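Local atomic coordinates of ribonuclease VapC (PDB entry 6NKL), a protein that probably acts as the toxin of a VapBC toxin-antitoxin pair, a magnesium-dependent ribonuclease of the PIN-domain family. Residues Met1-Asp6 and Asp32-Ser37; Ala111-His116 and Thr125-Gln130. All coordinates share one frame; numbering follows the deposited sequence.

Contact 1 of 2, residues Met1-Asp6 and Asp32-Ser37; sequences MIYMLD and DRLVMS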
loop_
_atom_site.group_PDB
_atom_site.type_symbol
_atom_site.label_atom_id
_atom_site.label_comp_id
_atom_site.label_asym_id
_atom_site.label_seq_id
_atom_site.Cartn_x
_atom_site.Cartn_y
_atom_site.Cartn_z
ATOM N N MET B 1 10.232 1.895 21.829
ATOM C CA MET B 1 9.614 2.796 20.837
ATOM C C MET B 1 9.937 2.273 19.459
ATOM O O MET B 1 11.032 1.779 19.223
ATOM C CB MET B 1 10.129 4.214 21.008
ATOM C CG MET B 1 9.323 5.280 20.271
ATOM S SD MET B 1 9.725 6.951 20.819
ATOM C CE MET B 1 8.275 7.250 21.820
ATOM N N ILE B 2 8.978 2.371 18.549
ATOM C CA ILE B 2 9.163 1.926 17.177
ATOM C C ILE B 2 9.364 3.152 16.312
ATOM O O ILE B 2 8.469 3.998 16.207
ATOM C CB ILE B 2 7.978 1.098 16.680
ATOM C CG1 ILE B 2 7.842 -0.196 17.485
ATOM C CG2 ILE B 2 8.179 0.816 15.189
ATOM C CD1 ILE B 2 6.544 -0.915 17.204
ATOM N N TYR B 3 10.551 3.248 15.731
ATOM C CA TYR B 3 10.935 4.286 14.789
ATOM C C TYR B 3 10.932 3.713 13.366
ATOM O O TYR B 3 11.741 2.827 13.037
ATOM C CB TYR B 3 12.330 4.804 15.154
ATOM C CG TYR B 3 12.402 5.622 16.449
ATOM C CD1 TYR B 3 11.991 6.946 16.470
ATOM C CD2 TYR B 3 12.907 5.079 17.632
ATOM C CE1 TYR B 3 12.052 7.699 17.629
ATOM C CE2 TYR B 3 12.974 5.848 18.808
ATOM C CZ TYR B 3 12.554 7.155 18.784
ATOM O OH TYR B 3 12.581 7.946 19.910
ATOM N N MET B 4 10.067 4.252 12.509
ATOM C CA MET B 4 9.920 3.791 11.124
ATOM C C MET B 4 10.585 4.808 10.200
ATOM O O MET B 4 10.132 5.946 10.084
ATOM C CB MET B 4 8.444 3.601 10.761
ATOM C CG MET B 4 8.175 3.218 9.281
ATOM S SD MET B 4 6.450 2.811 8.930
ATOM C CE MET B 4 6.335 1.162 9.667
ATOM N N LEU B 5 11.649 4.393 9.539
ATOM C CA LEU B 5 12.356 5.261 8.613
ATOM C C LEU B 5 11.626 5.247 7.280
ATOM O O LEU B 5 11.451 4.178 6.673
ATOM C CB LEU B 5 13.793 4.804 8.408
ATOM C CG LEU B 5 14.636 4.428 9.614
ATOM C CD1 LEU B 5 16.044 4.252 9.090
ATOM C CD2 LEU B 5 14.562 5.477 10.655
ATOM N N ASP B 6 11.232 6.421 6.819
ATOM C CA ASP B 6 10.523 6.517 5.558
ATOM C C ASP B 6 11.531 6.460 4.401
ATOM O O ASP B 6 12.746 6.416 4.590
ATOM C CB ASP B 6 9.657 7.774 5.549
ATOM C CG ASP B 6 10.375 9.012 5.018
ATOM O OD1 ASP B 6 11.632 9.080 5.078
ATOM O OD2 ASP B 6 9.644 9.946 4.552
ATOM N N ASP B 32 14.352 0.129 21.983
ATOM C CA ASP B 32 13.881 0.897 20.837
ATOM C C ASP B 32 14.210 0.128 19.563
ATOM O O ASP B 32 15.156 -0.662 19.530
ATOM C CB ASP B 32 14.511 2.296 20.809
ATOM C CG ASP B 32 13.832 3.289 21.783
ATOM O OD1 ASP B 32 12.758 2.986 22.345
ATOM O OD2 ASP B 32 14.371 4.405 21.977
ATOM N N ARG B 33 13.388 0.318 18.524
ATOM C CA ARG B 33 13.533 -0.472 17.304
ATOM C C ARG B 33 13.406 0.395 16.054
ATOM O O ARG B 33 12.566 1.298 15.986
ATOM C CB ARG B 33 12.493 -1.588 17.256
ATOM C CG ARG B 33 12.803 -2.610 16.200
ATOM C CD ARG B 33 11.824 -3.759 16.261
ATOM N NE ARG B 33 12.025 -4.678 15.151
ATOM C CZ ARG B 33 11.090 -5.505 14.707
ATOM N NH1 ARG B 33 9.904 -5.537 15.286
ATOM N NH2 ARG B 33 11.341 -6.293 13.678
ATOM N N LEU B 34 14.263 0.116 15.078
ATOM C CA LEU B 34 14.227 0.747 13.771
ATOM C C LEU B 34 13.651 -0.224 12.753
ATOM O O LEU B 34 14.105 -1.369 12.644
ATOM C CB LEU B 34 15.627 1.184 13.331
ATOM C CG LEU B 34 16.398 2.170 14.212
ATOM C CD1 LEU B 34 17.748 2.480 13.559
ATOM C CD2 LEU B 34 15.622 3.429 14.441
ATOM N N VAL B 35 12.681 0.247 11.983
ATOM C CA VAL B 35 12.004 -0.565 10.985
ATOM C C VAL B 35 11.741 0.307 9.771
ATOM O O VAL B 35 11.873 1.530 9.820
ATOM C CB VAL B 35 10.652 -1.134 11.490
ATOM C CG1 VAL B 35 10.903 -2.101 12.605
ATOM C CG2 VAL B 35 9.726 0.011 11.893
ATOM N N MET B 36 11.258 -0.341 8.707
ATOM C CA MET B 36 10.788 0.339 7.514
ATOM C C MET B 36 9.499 -0.321 7.087
ATOM O O MET B 36 9.269 -1.493 7.378
ATOM C CB MET B 36 11.813 0.283 6.367
ATOM C CG MET B 36 11.976 -1.050 5.741
ATOM S SD MET B 36 13.097 -0.973 4.332
ATOM C CE MET B 36 14.649 -0.779 5.144
ATOM N N SER B 37 8.644 0.448 6.428
ATOM C CA SER B 37 7.422 -0.122 5.881
ATOM C C SER B 37 7.760 -0.968 4.656
ATOM O O SER B 37 8.772 -0.742 3.967
ATOM C CB SER B 37 6.421 0.994 5.541
ATOM O OG SER B 37 5.316 0.535 4.772
HETATM O O HOH W 1 9.100 2.985 5.672
#
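Ile2 and Val35 meet methyl to methyl on one face of a parallel strand pair, Ile2 CG2 lying 3.7 Å from Val35 CG2. That valine methyl is the bump of this face: a chi1 of -66° swings CG1 away from the carbonyl and turns CG2 toward strand 2-5, where it sits in the hollow between Ile2 CG2 and Met4 CB, over the carbonyl oxygen of Tyr3. Farther along, Met4 runs out extended (chi1 176°), which brings SD 3.8 Å from Ser37 CB; the bend at chi3 then lays CE beside the same serine. The other face carries Tyr3 and Leu34, where Leu34 CD2 reaches back to Tyr3 CB at 3.6 Å and more loosely to Leu5 CD2. Beneath the side chains, Tyr3 N to Arg33 O (2.8 Å), Val35 N to Tyr3 O and Leu5 N to Val35 O alternate as in any parallel pair; these are two inner strands of the PIN-domain sheet, and the chain between them is largely helical, a right-handed beta-alpha-beta crossover. A water carries the pairing one step farther, donating to Leu5 O and accepting from Ser37 N. Asp6, a predicted magnesium ligand, follows directly and caps the next helix, while Ser37 caps helix 38-49 and also bonds His105. At the opposite end the chain's terminal amine, Met1 N, makes a salt bridge to Asp32 OD1 (2.8 Å), from the anti side and 27° out of the carboxylate plane. Asp32 OD2, the acceptor for Leu29 N, lies at the edge of the Tyr3 ring; Trp132 also meets that ring.

Contact 2 of 2, residues Ala111-His116 and Thr125-Gln130; sequences AVLITH and TDLQWQ
Leu113 N donates to Gln128 O at 2.8 Å, a nearly straight bond (170° at the hydrogen) although the donor stands 20° off the carbonyl plane. Gln130 then grips strand 112-115 with both backbone groups: its N bonds Leu113 O at 2.9 Å, and its O accepts from Thr115 N in the carbonyl plane. Before the first of these bonds a water spans the gap, donating to Ala111 O and accepting from Gln128 N. The pair forms one flank of the parallel PIN-domain sheet, strand 128-131 being one of the two outermost strands within this chain. Strand 112-115 leads to the predicted metal site, where Thr115 OG1 bonds Asp6 OD2, a link that probably orients this acidic side chain. With the hydroxyl committed there, Thr115 CG2 faces Trp129 and lies 3.4 Å from CE3, meeting the indole obliquely. On the face shared by Leu113 and Trp129, Leu113 CB packs 4.0 Å from Trp129 CB, and Leu113 CD2 reaches Leu127 CD2, next to Phe121 and helix 97-109. On the opposite face, a chi1 of -61° puts Gln130 CG beside its own backbone N, and the extended chain beyond it crosses Val112, bringing NE2 within 3.7 Å of Val112 CG1, while OE1 accepts from Trp132 NE1. Ile114 CD1 touches Gln130 CB at 4.0 Å, and near the start of the pair Val112 CG2 meets Gln128 CB, the two side chains crossing at about a right angle.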
loop_
_atom_site.group_PDB
_atom_site.type_symbol
_atom_site.label_atom_id
_atom_site.label_comp_id
_atom_site.label_asym_id
_atom_site.label_seq_id
_atom_site.Cartn_x
_atom_site.Cartn_y
_atom_site.Cartn_z
ATOM N N ALA B 111 3.880 3.973 15.681
ATOM C CA ALA B 111 5.289 4.254 15.499
ATOM C C ALA B 111 5.510 5.743 15.300
ATOM O O ALA B 111 4.602 6.503 14.953
ATOM C CB ALA B 111 5.843 3.492 14.293
ATOM N N VAL B 112 6.742 6.159 15.539
ATOM C CA VAL B 112 7.190 7.502 15.189
ATOM C C VAL B 112 7.803 7.409 13.797
ATOM O O VAL B 112 8.715 6.615 13.575
ATOM C CB VAL B 112 8.209 8.023 16.212
ATOM C CG1 VAL B 112 8.818 9.341 15.767
ATOM C CG2 VAL B 112 7.534 8.174 17.601
ATOM N N LEU B 113 7.296 8.179 12.849
ATOM C CA LEU B 113 7.824 8.119 11.488
ATOM C C LEU B 113 8.974 9.111 11.353
ATOM O O LEU B 113 8.826 10.291 11.686
ATOM C CB LEU B 113 6.732 8.411 10.458
ATOM C CG LEU B 113 7.124 8.282 8.982
ATOM C CD1 LEU B 113 7.350 6.815 8.610
ATOM C CD2 LEU B 113 6.081 8.890 8.066
ATOM N N ILE B 114 10.117 8.614 10.873
ATOM C CA ILE B 114 11.326 9.404 10.660
ATOM C C ILE B 114 11.437 9.758 9.185
ATOM O O ILE B 114 11.457 8.868 8.328
ATOM C CB ILE B 114 12.587 8.647 11.094
ATOM C CG1 ILE B 114 12.513 8.181 12.544
ATOM C CG2 ILE B 114 13.788 9.563 10.940
ATOM C CD1 ILE B 114 12.070 9.241 13.504
ATOM N N THR B 115 11.576 11.046 8.889
ATOM C CA THR B 115 11.473 11.510 7.522
ATOM C C THR B 115 12.568 12.547 7.248
ATOM O O THR B 115 13.384 12.878 8.114
ATOM C CB THR B 115 10.066 12.061 7.273
ATOM O OG1 THR B 115 9.929 12.439 5.908
ATOM C CG2 THR B 115 9.855 13.242 8.117
ATOM N N HIS B 116 12.621 13.002 6.000
ATOM C CA HIS B 116 13.454 14.127 5.588
ATOM C C HIS B 116 12.633 14.924 4.598
ATOM O O HIS B 116 12.239 14.391 3.553
ATOM C CB HIS B 116 14.758 13.681 4.927
ATOM C CG HIS B 116 15.505 14.795 4.248
ATOM N ND1 HIS B 116 16.139 15.802 4.949
ATOM C CD2 HIS B 116 15.706 15.068 2.938
ATOM C CE1 HIS B 116 16.709 16.638 4.099
ATOM N NE2 HIS B 116 16.470 16.210 2.872
ATOM N N THR B 125 -2.811 14.761 11.283
ATOM C CA THR B 125 -2.613 15.430 12.561
ATOM C C THR B 125 -2.360 14.475 13.709
ATOM O O THR B 125 -1.833 14.913 14.737
ATOM C CB THR B 125 -3.831 16.292 12.854
ATOM O OG1 THR B 125 -4.995 15.461 12.872
ATOM C CG2 THR B 125 -4.008 17.344 11.756
ATOM N N ASP B 126 -2.708 13.191 13.578
ATOM C CA ASP B 126 -2.387 12.217 14.620
ATOM C C ASP B 126 -1.116 11.409 14.338
ATOM O O ASP B 126 -0.800 10.473 15.088
ATOM C CB ASP B 126 -3.576 11.285 14.872
ATOM C CG ASP B 126 -3.894 10.376 13.719
ATOM O OD1 ASP B 126 -4.410 9.254 13.997
ATOM O OD2 ASP B 126 -3.669 10.773 12.554
ATOM N N LEU B 127 -0.361 11.771 13.309
ATOM C CA LEU B 127 0.893 11.099 13.011
ATOM C C LEU B 127 1.987 11.640 13.910
ATOM O O LEU B 127 2.188 12.852 13.985
ATOM C CB LEU B 127 1.268 11.314 11.546
ATOM C CG LEU B 127 2.623 10.786 11.114
ATOM C CD1 LEU B 127 2.649 9.303 11.306
ATOM C CD2 LEU B 127 2.856 11.149 9.672
ATOM N N GLN B 128 2.710 10.745 14.560
ATOM C CA GLN B 128 3.930 11.119 15.262
ATOM C C GLN B 128 5.106 10.997 14.292
ATOM O O GLN B 128 5.353 9.920 13.740
ATOM C CB GLN B 128 4.123 10.220 16.482
ATOM C CG GLN B 128 2.931 10.243 17.456
ATOM C CD GLN B 128 3.226 9.450 18.702
ATOM O OE1 GLN B 128 4.155 9.767 19.442
ATOM N NE2 GLN B 128 2.444 8.400 18.938
ATOM N N TRP B 129 5.815 12.096 14.056
ATOM C CA TRP B 129 6.949 12.031 13.161
ATOM C C TRP B 129 7.999 13.064 13.542
ATOM O O TRP B 129 7.756 14.004 14.314
ATOM C CB TRP B 129 6.518 12.213 11.707
ATOM C CG TRP B 129 5.902 13.528 11.482
ATOM C CD1 TRP B 129 4.660 13.920 11.854
ATOM C CD2 TRP B 129 6.515 14.649 10.858
ATOM N NE1 TRP B 129 4.449 15.219 11.483
ATOM C CE2 TRP B 129 5.571 15.691 10.861
ATOM C CE3 TRP B 129 7.763 14.864 10.267
ATOM C CZ2 TRP B 129 5.842 16.947 10.316
ATOM C CZ3 TRP B 129 8.039 16.106 9.729
ATOM C CH2 TRP B 129 7.077 17.132 9.751
ATOM N N GLN B 130 9.184 12.840 12.992
ATOM C CA GLN B 130 10.373 13.618 13.268
ATOM C C GLN B 130 11.227 13.609 12.017
ATOM O O GLN B 130 11.282 12.603 11.306
ATOM C CB GLN B 130 11.183 13.053 14.430
ATOM C CG GLN B 130 10.376 13.046 15.744
ATOM C CD GLN B 130 11.072 12.316 16.883
ATOM O OE1 GLN B 130 12.270 12.041 16.826
ATOM N NE2 GLN B 130 10.304 11.973 17.917
HETATM O O HOH W 2 2.434 7.874 14.544
#

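From the N terminus, strand 2-5 comes first; the chain then passes through helices 7-15 and 19-26 and returns as strand 33-37, so contact 1 closes a loop of 25 intervening residues. Helices 38-49 and 54-67, strand 69-71 and helices 75-89 and 97-109 follow before 111-116 opens contact 2, whose loop is short, eight residues without helix or strand. The two neither nest nor cross: they stand in series along the chain. In space they adjoin, since strand 112-115 pairs with the side of strand 2-5 away from strand 33-37, through probable hydrogen bonds Val112 N to Ile2 O and Ile114 N to Met4 O, 2.8 Å each. Together they join four neighbouring strands of one sheet.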